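Long-range contacts in acetoin utilization protein (Exiguobacterium sibiricum, PDB 2Q04), which is probably a GNAT-family acetyltransferase that moves an acetyl group from acetyl-coenzyme A to an acceptor not established here: residues A[132-138]-A[178-184]; A[75-81]-A[96-102]; A[63-67]-A[116-120]. All blocks are in the same frame, centred on the assembly; numbering follows the deposited sequence.

Contact 1 of 3, residues A[132-138]-A[178-184]; sequences LTTEYYW and HPANCLM. With CA (calcium ion), chain G; EDO (1,2-ethanediol), chain K; EDO (1,2-ethanediol), chain J.
The imidazole of H178 carries Y137 CD2 over one face, toward its rim, and has A180 at its edge. The two rings meet obliquely, planes 38° apart. Within the ring plane H178 ND1 accepts a bond from A180 N (3.1 Å), bracing the type I turn from H178 to N181; W150 also meets this ring. The amide of N181 is almost coplanar with the phenol of Y137, and its OD1 lies at that ring's edge. With N181 CG beside its backbone N (chi1 -57°), OD1 accepts a bond from Y137 N at 2.8 Å and 160°, prolonging the ladder. N181 ND2, weakly bonded to E174 O, comes obliquely within 3.9 Å of W138 CZ3; one face of that indole is covered by Y136 CB.

Beyond lie the antiparallel hydrogen-bonded pairs E135–C182 and T133–M184, T133 N reaching M184 O at 2.7 Å. The T133 and M184 side chains run side by side, while T133 OG1 bonds to L98 O. On the other face T134 pairs with L183, and T134 O binds calcium at 2.5 Å. This joins strand 130-135, probably the counterpart of the GNAT fifth strand, to strand 182-187, beside the splay where relatives hold acetyl-CoA.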
loop_
_atom_site.group_PDB
_atom_site.type_symbol
_atom_site.label_atom_id
_atom_site.label_comp_id
_atom_site.label_asym_id
_atom_site.label_seq_id
_atom_site.Cartn_x
_atom_site.Cartn_y
_atom_site.Cartn_z
ATOM N N LEU A 132 -0.478 -5.238 -6.602
ATOM C CA LEU A 132 0.855 -5.615 -6.209
ATOM C C LEU A 132 1.446 -4.552 -5.315
ATOM O O LEU A 132 0.953 -3.438 -5.265
ATOM C CB LEU A 132 1.748 -5.856 -7.456
ATOM C CG LEU A 132 2.013 -4.687 -8.454
ATOM C CD1 LEU A 132 3.030 -3.680 -7.907
ATOM C CD2 LEU A 132 2.505 -5.244 -9.779
ATOM N N THR A 133 2.492 -4.910 -4.589
ATOM C CA THR A 133 3.178 -3.961 -3.714
ATOM C C THR A 133 4.635 -4.379 -3.538
ATOM O O THR A 133 4.964 -5.563 -3.623
ATOM C CB THR A 133 2.463 -3.855 -2.278
ATOM O OG1 THR A 133 2.704 -2.569 -1.711
ATOM C CG2 THR A 133 2.960 -4.910 -1.338
ATOM N N THR A 134 5.498 -3.400 -3.321
ATOM C CA THR A 134 6.912 -3.648 -3.108
ATOM C C THR A 134 7.331 -3.077 -1.779
ATOM O O THR A 134 6.928 -1.972 -1.422
ATOM C CB THR A 134 7.744 -2.983 -4.180
ATOM O OG1 THR A 134 7.391 -1.595 -4.264
ATOM C CG2 THR A 134 7.512 -3.645 -5.524
ATOM N N GLU A 135 8.145 -3.832 -1.038
ATOM C CA GLU A 135 8.643 -3.394 0.281
ATOM C C GLU A 135 10.159 -3.580 0.345
ATOM O O GLU A 135 10.660 -4.659 0.076
ATOM C CB GLU A 135 7.960 -4.196 1.403
ATOM C CG GLU A 135 6.480 -3.799 1.658
ATOM C CD GLU A 135 6.335 -2.437 2.357
ATOM O OE1 GLU A 135 7.287 -2.022 3.043
ATOM O OE2 GLU A 135 5.262 -1.786 2.217
ATOM N N TYR A 136 10.875 -2.505 0.683
ATOM C CA TYR A 136 12.323 -2.519 0.745
ATOM C C TYR A 136 12.801 -2.169 2.152
ATOM O O TYR A 136 12.321 -1.206 2.753
ATOM C CB TYR A 136 12.893 -1.509 -0.232
ATOM C CG TYR A 136 12.374 -1.649 -1.637
ATOM C CD1 TYR A 136 13.108 -2.328 -2.607
ATOM C CD2 TYR A 136 11.168 -1.077 -2.011
ATOM C CE1 TYR A 136 12.644 -2.440 -3.919
ATOM C CE2 TYR A 136 10.688 -1.192 -3.319
ATOM C CZ TYR A 136 11.437 -1.869 -4.265
ATOM O OH TYR A 136 10.984 -1.966 -5.551
ATOM N N TYR A 137 13.827 -2.881 2.628
ATOM C CA TYR A 137 14.321 -2.710 4.012
ATOM C C TYR A 137 14.683 -1.239 4.328
ATOM O O TYR A 137 14.603 -0.805 5.488
ATOM C CB TYR A 137 15.557 -3.605 4.266
ATOM C CG TYR A 137 16.873 -2.922 3.921
ATOM C CD1 TYR A 137 17.443 -1.984 4.792
ATOM C CD2 TYR A 137 17.522 -3.174 2.717
ATOM C CE1 TYR A 137 18.617 -1.328 4.473
ATOM C CE2 TYR A 137 18.722 -2.530 2.397
ATOM C CZ TYR A 137 19.249 -1.594 3.271
ATOM O OH TYR A 137 20.423 -0.931 2.958
ATOM N N TRP A 138 15.101 -0.488 3.301
ATOM C CA TRP A 138 15.630 0.885 3.503
ATOM C C TRP A 138 14.545 1.982 3.761
ATOM O O TRP A 138 14.874 3.167 3.873
ATOM C CB TRP A 138 16.565 1.299 2.334
ATOM C CG TRP A 138 15.973 1.113 0.942
ATOM C CD1 TRP A 138 15.022 1.883 0.350
ATOM C CD2 TRP A 138 16.359 0.131 -0.037
ATOM N NE1 TRP A 138 14.756 1.421 -0.918
ATOM C CE2 TRP A 138 15.579 0.355 -1.183
ATOM C CE3 TRP A 138 17.267 -0.927 -0.040
ATOM C CZ2 TRP A 138 15.682 -0.444 -2.332
ATOM C CZ3 TRP A 138 17.372 -1.726 -1.190
ATOM C CH2 TRP A 138 16.590 -1.476 -2.308
ATOM N N HIS A 178 18.315 -8.015 -1.781
ATOM C CA HIS A 178 18.304 -8.357 -0.341
ATOM C C HIS A 178 17.078 -9.247 -0.058
ATOM O O HIS A 178 15.963 -8.850 -0.342
ATOM C CB HIS A 178 18.205 -7.047 0.515
ATOM C CG HIS A 178 18.537 -7.234 1.981
ATOM N ND1 HIS A 178 17.686 -7.861 2.867
ATOM C CD2 HIS A 178 19.593 -6.806 2.717
ATOM C CE1 HIS A 178 18.226 -7.853 4.074
ATOM N NE2 HIS A 178 19.380 -7.216 4.009
ATOM N N PRO A 179 17.299 -10.469 0.496
ATOM C CA PRO A 179 16.201 -11.412 0.737
ATOM C C PRO A 179 15.051 -10.851 1.593
ATOM O O PRO A 179 13.942 -11.360 1.529
ATOM C CB PRO A 179 16.873 -12.556 1.476
ATOM C CG PRO A 179 18.247 -12.490 1.112
ATOM C CD PRO A 179 18.592 -11.061 0.842
ATOM N N ALA A 180 15.335 -9.850 2.416
ATOM C CA ALA A 180 14.299 -9.249 3.255
ATOM C C ALA A 180 13.278 -8.469 2.412
ATOM O O ALA A 180 12.088 -8.393 2.767
ATOM C CB ALA A 180 14.910 -8.349 4.301
ATOM N N ASN A 181 13.733 -7.882 1.301
ATOM C CA ASN A 181 12.811 -7.183 0.386
ATOM C C ASN A 181 11.837 -8.182 -0.204
ATOM O O ASN A 181 12.112 -9.390 -0.233
ATOM C CB ASN A 181 13.567 -6.482 -0.740
ATOM C CG ASN A 181 14.587 -5.496 -0.237
ATOM O OD1 ASN A 181 14.495 -5.001 0.890
ATOM N ND2 ASN A 181 15.581 -5.207 -1.065
ATOM N N CYS A 182 10.700 -7.706 -0.669
ATOM C CA CYS A 182 9.735 -8.601 -1.262
ATOM C C CYS A 182 8.694 -7.927 -2.145
ATOM O O CYS A 182 8.385 -6.749 -1.997
ATOM C CB CYS A 182 9.024 -9.429 -0.171
ATOM S SG CYS A 182 7.947 -8.480 0.953
ATOM N N LEU A 183 8.200 -8.698 -3.095
ATOM C CA LEU A 183 7.074 -8.328 -3.896
ATOM C C LEU A 183 5.905 -9.128 -3.400
ATOM O O LEU A 183 6.019 -10.327 -3.168
ATOM C CB LEU A 183 7.340 -8.675 -5.370
ATOM C CG LEU A 183 6.132 -8.753 -6.314
ATOM C CD1 LEU A 183 5.541 -7.358 -6.580
ATOM C CD2 LEU A 183 6.554 -9.415 -7.611
HETATM N N MSE A 184 4.789 -8.474 -3.205
HETATM C CA MSE A 184 3.570 -9.160 -2.809
HETATM C C MSE A 184 2.458 -8.683 -3.676
HETATM O O MSE A 184 2.540 -7.601 -4.251
HETATM C CB MSE A 184 3.237 -8.880 -1.342
HETATM C CG MSE A 184 4.301 -9.301 -0.384
HETATM SE SE MSE A 184 3.789 -8.997 1.411
HETATM C CE MSE A 184 2.299 -10.242 1.510
HETATM CA CA CA G . 5.906 0.244 -1.586
HETATM C C1 EDO K . 13.185 -12.854 -3.830
HETATM O O1 EDO K . 12.434 -13.333 -4.969
HETATM C C2 EDO K . 12.316 -11.894 -3.006
HETATM O O2 EDO K . 12.866 -11.676 -1.691
HETATM C C1 EDO J . 6.996 0.403 6.457
HETATM O O1 EDO J . 6.627 -0.915 5.992
HETATM C C2 EDO J . 6.691 1.441 5.396
HETATM O O2 EDO J . 7.450 2.622 5.648
HETATM O O HOH W 1 4.395 -1.126 -0.254
HETATM O O HOH W 2 4.513 -0.773 -3.597
HETATM O O HOH W 3 7.782 1.866 -2.709
#

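Contact 2 of 3, residues A[75-81]-A[96-102]; sequences YVTFLYP and LELGAIE. With CA (calcium ion), chain G.
T77 meets G99 and A100 together, a beta bulge in the antiparallel pairing of strands 71-79 and 95-103, as in the fourth strand of many GNAT proteins. T77 N donates to A100 O (2.8 Å), and G99 N returns a weak, bent bond to T77 O. With T77 OG1 lodged between its own backbone N and carbonyl carbon (chi1 74°), it accepts a hydrogen bond from A100 N at 2.9 Å, a bond the regular ladder would give to the main chain.

On either side regular pairing returns, at L79–E97 and Y75–E102. The ring of Y75 lies along E102, CZ 3.6 Å from E102 CB, with Y75 OH in a short but weak bond to E102 OE1 (2.6 Å); A41 N holds the other oxygen, OE2. Were Y75 an alanine, the E102 chain would probably lose its cover and OE1 the hydroxyl that meets it. The opposite face is apolar: F78 CE1 rests 3.7 Å from L98 CG, and V76 CG2 touches L98 and I101, beneath helix 112-121.

The bulge presents G99 O to calcium, and the metal-bound water 2 donates to both E97 OE2 (2.6 Å) and L98 O (2.8 Å).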
loop_
_atom_site.group_PDB
_atom_site.type_symbol
_atom_site.label_atom_id
_atom_site.label_comp_id
_atom_site.label_asym_id
_atom_site.label_seq_id
_atom_site.Cartn_x
_atom_site.Cartn_y
_atom_site.Cartn_z
ATOM N N TYR A 75 -1.848 5.847 7.050
ATOM C CA TYR A 75 -2.462 5.850 5.738
ATOM C C TYR A 75 -2.020 4.655 4.916
ATOM O O TYR A 75 -1.036 3.987 5.238
ATOM C CB TYR A 75 -2.104 7.128 4.990
ATOM C CG TYR A 75 -0.618 7.274 4.715
ATOM C CD1 TYR A 75 -0.024 6.641 3.622
ATOM C CD2 TYR A 75 0.195 8.054 5.547
ATOM C CE1 TYR A 75 1.339 6.771 3.368
ATOM C CE2 TYR A 75 1.557 8.190 5.302
ATOM C CZ TYR A 75 2.124 7.547 4.209
ATOM O OH TYR A 75 3.466 7.674 3.955
ATOM N N VAL A 76 -2.754 4.401 3.841
ATOM C CA VAL A 76 -2.364 3.425 2.863
ATOM C C VAL A 76 -2.785 3.950 1.502
ATOM O O VAL A 76 -3.896 4.481 1.354
ATOM C CB VAL A 76 -3.000 2.031 3.143
ATOM C CG1 VAL A 76 -4.519 2.104 3.098
ATOM C CG2 VAL A 76 -2.483 1.004 2.152
ATOM N N THR A 77 -1.876 3.846 0.512
ATOM C CA THR A 77 -2.091 4.467 -0.812
ATOM C C THR A 77 -2.247 3.441 -1.916
ATOM O O THR A 77 -1.674 2.359 -1.856
ATOM C CB THR A 77 -0.925 5.390 -1.195
ATOM O OG1 THR A 77 0.217 4.601 -1.559
ATOM C CG2 THR A 77 -0.567 6.310 -0.050
ATOM N N PHE A 78 -3.038 3.802 -2.935
ATOM C CA PHE A 78 -3.214 2.971 -4.117
ATOM C C PHE A 78 -3.173 3.835 -5.325
ATOM O O PHE A 78 -3.772 4.906 -5.346
ATOM C CB PHE A 78 -4.545 2.234 -4.078
ATOM C CG PHE A 78 -4.679 1.322 -2.949
ATOM C CD1 PHE A 78 -4.310 -0.008 -3.068
ATOM C CD2 PHE A 78 -5.164 1.778 -1.725
ATOM C CE1 PHE A 78 -4.420 -0.878 -1.982
ATOM C CE2 PHE A 78 -5.281 0.921 -0.647
ATOM C CZ PHE A 78 -4.914 -0.411 -0.776
ATOM N N LEU A 79 -2.459 3.380 -6.343
ATOM C CA LEU A 79 -2.376 4.089 -7.611
ATOM C C LEU A 79 -1.742 3.176 -8.627
ATOM O O LEU A 79 -1.287 2.075 -8.283
ATOM C CB LEU A 79 -1.544 5.379 -7.466
ATOM C CG LEU A 79 -0.054 5.228 -7.101
ATOM C CD1 LEU A 79 0.659 6.564 -7.263
ATOM C CD2 LEU A 79 0.133 4.673 -5.675
ATOM N N TYR A 80 -1.695 3.615 -9.882
ATOM C CA TYR A 80 -1.037 2.829 -10.919
ATOM C C TYR A 80 0.458 2.824 -10.692
ATOM O O TYR A 80 1.011 3.798 -10.190
ATOM C CB TYR A 80 -1.358 3.368 -12.314
ATOM C CG TYR A 80 -2.721 2.968 -12.824
ATOM C CD1 TYR A 80 -3.170 1.653 -12.709
ATOM C CD2 TYR A 80 -3.526 3.878 -13.492
ATOM C CE1 TYR A 80 -4.396 1.279 -13.177
ATOM C CE2 TYR A 80 -4.765 3.510 -13.979
ATOM C CZ TYR A 80 -5.195 2.206 -13.825
ATOM O OH TYR A 80 -6.428 1.825 -14.310
ATOM N N PRO A 81 1.125 1.704 -11.047
ATOM C CA PRO A 81 2.567 1.575 -10.856
ATOM C C PRO A 81 3.363 2.708 -11.496
ATOM O O PRO A 81 2.933 3.283 -12.484
ATOM C CB PRO A 81 2.891 0.238 -11.531
ATOM C CG PRO A 81 1.632 -0.517 -11.508
ATOM C CD PRO A 81 0.540 0.479 -11.630
ATOM N N LEU A 96 -2.807 -2.574 -10.285
ATOM C CA LEU A 96 -2.795 -1.432 -9.393
ATOM C C LEU A 96 -1.715 -1.636 -8.348
ATOM O O LEU A 96 -1.441 -2.758 -7.956
ATOM C CB LEU A 96 -4.160 -1.314 -8.706
ATOM C CG LEU A 96 -4.479 -0.010 -7.982
ATOM C CD1 LEU A 96 -4.594 1.144 -8.965
ATOM C CD2 LEU A 96 -5.763 -0.162 -7.200
ATOM N N GLU A 97 -1.092 -0.557 -7.903
ATOM C CA GLU A 97 -0.066 -0.670 -6.877
ATOM C C GLU A 97 -0.523 -0.098 -5.539
ATOM O O GLU A 97 -1.066 0.992 -5.474
ATOM C CB GLU A 97 1.243 0.009 -7.313
ATOM C CG GLU A 97 2.414 -0.241 -6.315
ATOM C CD GLU A 97 3.643 0.597 -6.607
ATOM O OE1 GLU A 97 3.625 1.362 -7.584
ATOM O OE2 GLU A 97 4.618 0.510 -5.829
ATOM N N LEU A 98 -0.373 -0.899 -4.497
ATOM C CA LEU A 98 -0.460 -0.419 -3.156
ATOM C C LEU A 98 0.850 0.281 -2.916
ATOM O O LEU A 98 1.879 -0.363 -2.721
ATOM C CB LEU A 98 -0.641 -1.602 -2.179
ATOM C CG LEU A 98 -0.946 -1.311 -0.694
ATOM C CD1 LEU A 98 -1.239 -2.617 0.032
ATOM C CD2 LEU A 98 0.203 -0.565 0.004
ATOM N N GLY A 99 0.850 1.589 -3.096
ATOM C CA GLY A 99 2.082 2.366 -3.051
ATOM C C GLY A 99 2.804 2.206 -1.745
ATOM O O GLY A 99 3.904 1.666 -1.698
ATOM N N ALA A 100 2.156 2.636 -0.662
ATOM C CA ALA A 100 2.755 2.574 0.654
ATOM C C ALA A 100 1.700 2.482 1.756
ATOM O O ALA A 100 0.503 2.668 1.517
ATOM C CB ALA A 100 3.650 3.786 0.877
ATOM N N ILE A 101 2.164 2.154 2.955
ATOM C CA ILE A 101 1.325 2.066 4.131
ATOM C C ILE A 101 2.177 2.430 5.322
ATOM O O ILE A 101 3.197 1.813 5.566
ATOM C CB ILE A 101 0.743 0.643 4.310
ATOM C CG1 ILE A 101 -0.219 0.593 5.496
ATOM C CG2 ILE A 101 1.842 -0.371 4.494
ATOM C CD1 ILE A 101 -1.010 -0.686 5.568
ATOM N N GLU A 102 1.806 3.495 6.005
ATOM C CA GLU A 102 2.607 3.998 7.101
ATOM C C GLU A 102 1.730 4.355 8.299
ATOM O O GLU A 102 0.610 4.790 8.141
ATOM C CB GLU A 102 3.420 5.222 6.640
ATOM C CG GLU A 102 4.570 5.584 7.566
ATOM C CD GLU A 102 5.416 6.756 7.045
ATOM O OE1 GLU A 102 5.162 7.233 5.900
ATOM O OE2 GLU A 102 6.338 7.195 7.785
HETATM CA CA CA G . 5.906 0.244 -1.586
HETATM O O HOH W 4 3.399 4.339 -8.318
HETATM O O HOH W 2 4.513 -0.773 -3.597
HETATM O O HOH W 1 4.395 -1.126 -0.254
HETATM O O HOH W 3 7.782 1.866 -2.709
#

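Contact 3 of 3, residues A[63-67]-A[116-120]; sequences IIIAR and LLEVS
I64 turns its CG2 anti to the backbone N and its CG1 beside that N (chi1 -73°), presenting both branches to helix 112-121; L116 answers with a first torsion of -131°, well away from a staggered value, which carries CD1 back to the strand. The two side chains slide past each other in opposite directions, I64 CG2 lying 4.0 Å from L116 CD1. That leucine methyl then reaches past the isoleucine to the strand's main chain, 3.7 Å from A66 N, and also touches A66 CB. The small A66 side chain is consistent with this close approach.

The other branch of I64 meets S120. Its CG1 packs 3.4 Å from S120 OG, an apolar approach to a hydroxyl already engaged: OG donates to L116 O, one helical turn earlier, at 2.9 Å. The backbone N of S120 reaches the same carbonyl from the opposite face of its plane, at 3.2 Å. L116 O is therefore gripped twice, and the serine's buried hydroxyl is satisfied within the helix while its flank serves as a packing surface for I64, V76 and F78. V119 CG1 adds a looser touch to I64 CG2.

No hydrogen bond links the two segments; the axes of 63-67 and 116-120 pass 8.6 Å apart at 138°. Strand 19-23 extends the same floor, I21 touching both L116 and V119, while I63 points to the sheet's other side, against helix 45-56. This is the alpha/beta packing of the GNAT fold: the helix, which by family precedent follows the loop that binds the acetyl-CoA pyrophosphate, packs on the sheet and connects parallel strands 95-103 and 130-135 in a beta-alpha-beta unit.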
loop_
_atom_site.group_PDB
_atom_site.type_symbol
_atom_site.label_atom_id
_atom_site.label_comp_id
_atom_site.label_asym_id
_atom_site.label_seq_id
_atom_site.Cartn_x
_atom_site.Cartn_y
_atom_site.Cartn_z
ATOM N N ILE A 63 -6.673 7.016 -1.314
ATOM C CA ILE A 63 -5.991 7.224 -0.044
ATOM C C ILE A 63 -6.950 6.884 1.102
ATOM O O ILE A 63 -7.954 7.541 1.289
ATOM C CB ILE A 63 -5.518 8.703 0.115
ATOM C CG1 ILE A 63 -4.534 9.098 -1.016
ATOM C CG2 ILE A 63 -4.878 8.921 1.499
ATOM C CD1 ILE A 63 -3.190 8.377 -0.967
ATOM N N ILE A 64 -6.667 5.797 1.798
ATOM C CA ILE A 64 -7.401 5.441 2.992
ATOM C C ILE A 64 -6.551 5.862 4.188
ATOM O O ILE A 64 -5.328 5.647 4.197
ATOM C CB ILE A 64 -7.703 3.903 3.050
ATOM C CG1 ILE A 64 -8.805 3.531 2.037
ATOM C CG2 ILE A 64 -8.140 3.486 4.463
ATOM C CD1 ILE A 64 -8.417 3.741 0.578
ATOM N N ILE A 65 -7.188 6.488 5.180
ATOM C CA ILE A 65 -6.460 7.088 6.308
ATOM C C ILE A 65 -6.906 6.549 7.655
ATOM O O ILE A 65 -8.038 6.120 7.810
ATOM C CB ILE A 65 -6.639 8.612 6.329
ATOM C CG1 ILE A 65 -8.131 8.980 6.527
ATOM C CG2 ILE A 65 -6.094 9.224 5.044
ATOM C CD1 ILE A 65 -8.372 10.446 6.714
ATOM N N ALA A 66 -5.969 6.516 8.602
ATOM C CA ALA A 66 -6.281 6.287 10.007
ATOM C C ALA A 66 -6.178 7.639 10.673
ATOM O O ALA A 66 -5.125 8.276 10.636
ATOM C CB ALA A 66 -5.315 5.321 10.620
ATOM N N ARG A 67 -7.277 8.079 11.285
ATOM C CA ARG A 67 -7.435 9.470 11.642
ATOM C C ARG A 67 -7.980 9.669 13.065
ATOM O O ARG A 67 -8.800 8.892 13.544
ATOM C CB ARG A 67 -8.381 10.130 10.624
ATOM C CG ARG A 67 -8.669 11.570 10.875
ATOM C CD ARG A 67 -9.654 12.133 9.837
ATOM N NE ARG A 67 -10.941 11.412 9.813
ATOM C CZ ARG A 67 -11.896 11.522 10.754
ATOM N NH1 ARG A 67 -11.684 12.228 11.849
ATOM N NH2 ARG A 67 -13.037 10.864 10.623
ATOM N N LEU A 116 -6.580 -0.728 8.156
ATOM C CA LEU A 116 -6.339 0.131 7.026
ATOM C C LEU A 116 -6.542 -0.677 5.739
ATOM O O LEU A 116 -7.209 -0.221 4.807
ATOM C CB LEU A 116 -4.910 0.668 7.089
ATOM C CG LEU A 116 -4.664 2.163 6.924
ATOM C CD1 LEU A 116 -5.705 2.977 7.552
ATOM C CD2 LEU A 116 -3.300 2.506 7.519
ATOM N N LEU A 117 -6.013 -1.907 5.719
ATOM C CA LEU A 117 -6.142 -2.783 4.551
ATOM C C LEU A 117 -7.566 -3.328 4.409
ATOM O O LEU A 117 -8.072 -3.454 3.294
ATOM C CB LEU A 117 -5.142 -3.951 4.628
ATOM C CG LEU A 117 -3.639 -3.612 4.470
ATOM C CD1 LEU A 117 -2.783 -4.845 4.771
ATOM C CD2 LEU A 117 -3.334 -3.073 3.085
ATOM N N GLU A 118 -8.203 -3.658 5.539
ATOM C CA GLU A 118 -9.594 -4.157 5.527
ATOM C C GLU A 118 -10.536 -3.156 4.864
ATOM O O GLU A 118 -11.299 -3.506 3.975
ATOM C CB GLU A 118 -10.090 -4.437 6.952
ATOM C CG GLU A 118 -9.630 -5.760 7.545
ATOM C CD GLU A 118 -10.204 -6.006 8.953
ATOM O OE1 GLU A 118 -11.369 -5.593 9.214
ATOM O OE2 GLU A 118 -9.496 -6.617 9.788
ATOM N N VAL A 119 -10.496 -1.917 5.337
ATOM C CA VAL A 119 -11.366 -0.868 4.828
ATOM C C VAL A 119 -11.070 -0.576 3.353
ATOM O O VAL A 119 -11.969 -0.219 2.586
ATOM C CB VAL A 119 -11.215 0.433 5.662
ATOM C CG1 VAL A 119 -12.019 1.578 5.040
ATOM C CG2 VAL A 119 -11.654 0.191 7.092
ATOM N N SER A 120 -9.813 -0.755 2.959
ATOM C CA SER A 120 -9.416 -0.578 1.570
ATOM C C SER A 120 -10.078 -1.619 0.648
ATOM O O SER A 120 -10.458 -1.298 -0.476
ATOM C CB SER A 120 -7.888 -0.651 1.433
ATOM O OG SER A 120 -7.263 0.480 2.023
#

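In the fold
From the N terminus, strand 62-68 supplies the first half of contact 3 and turns directly into strand 71-79, which opens contact 2. Contact 2 closes first, a short loop bringing 96-102 back alongside 75-81; contact 3 closes later, at helix 112-121, and so encloses it. Contact 1 follows in series, 132-138 waiting for a largely helical excursion before 178-184 returns. Contacts 2 and 3 touch where V76 N bonds to I64 O. Contacts 1 and 2 join through parallel strands 95-103 and 130-135 and share the calcium. Contacts 1 and 3 do not touch, their centres about 21 Å apart.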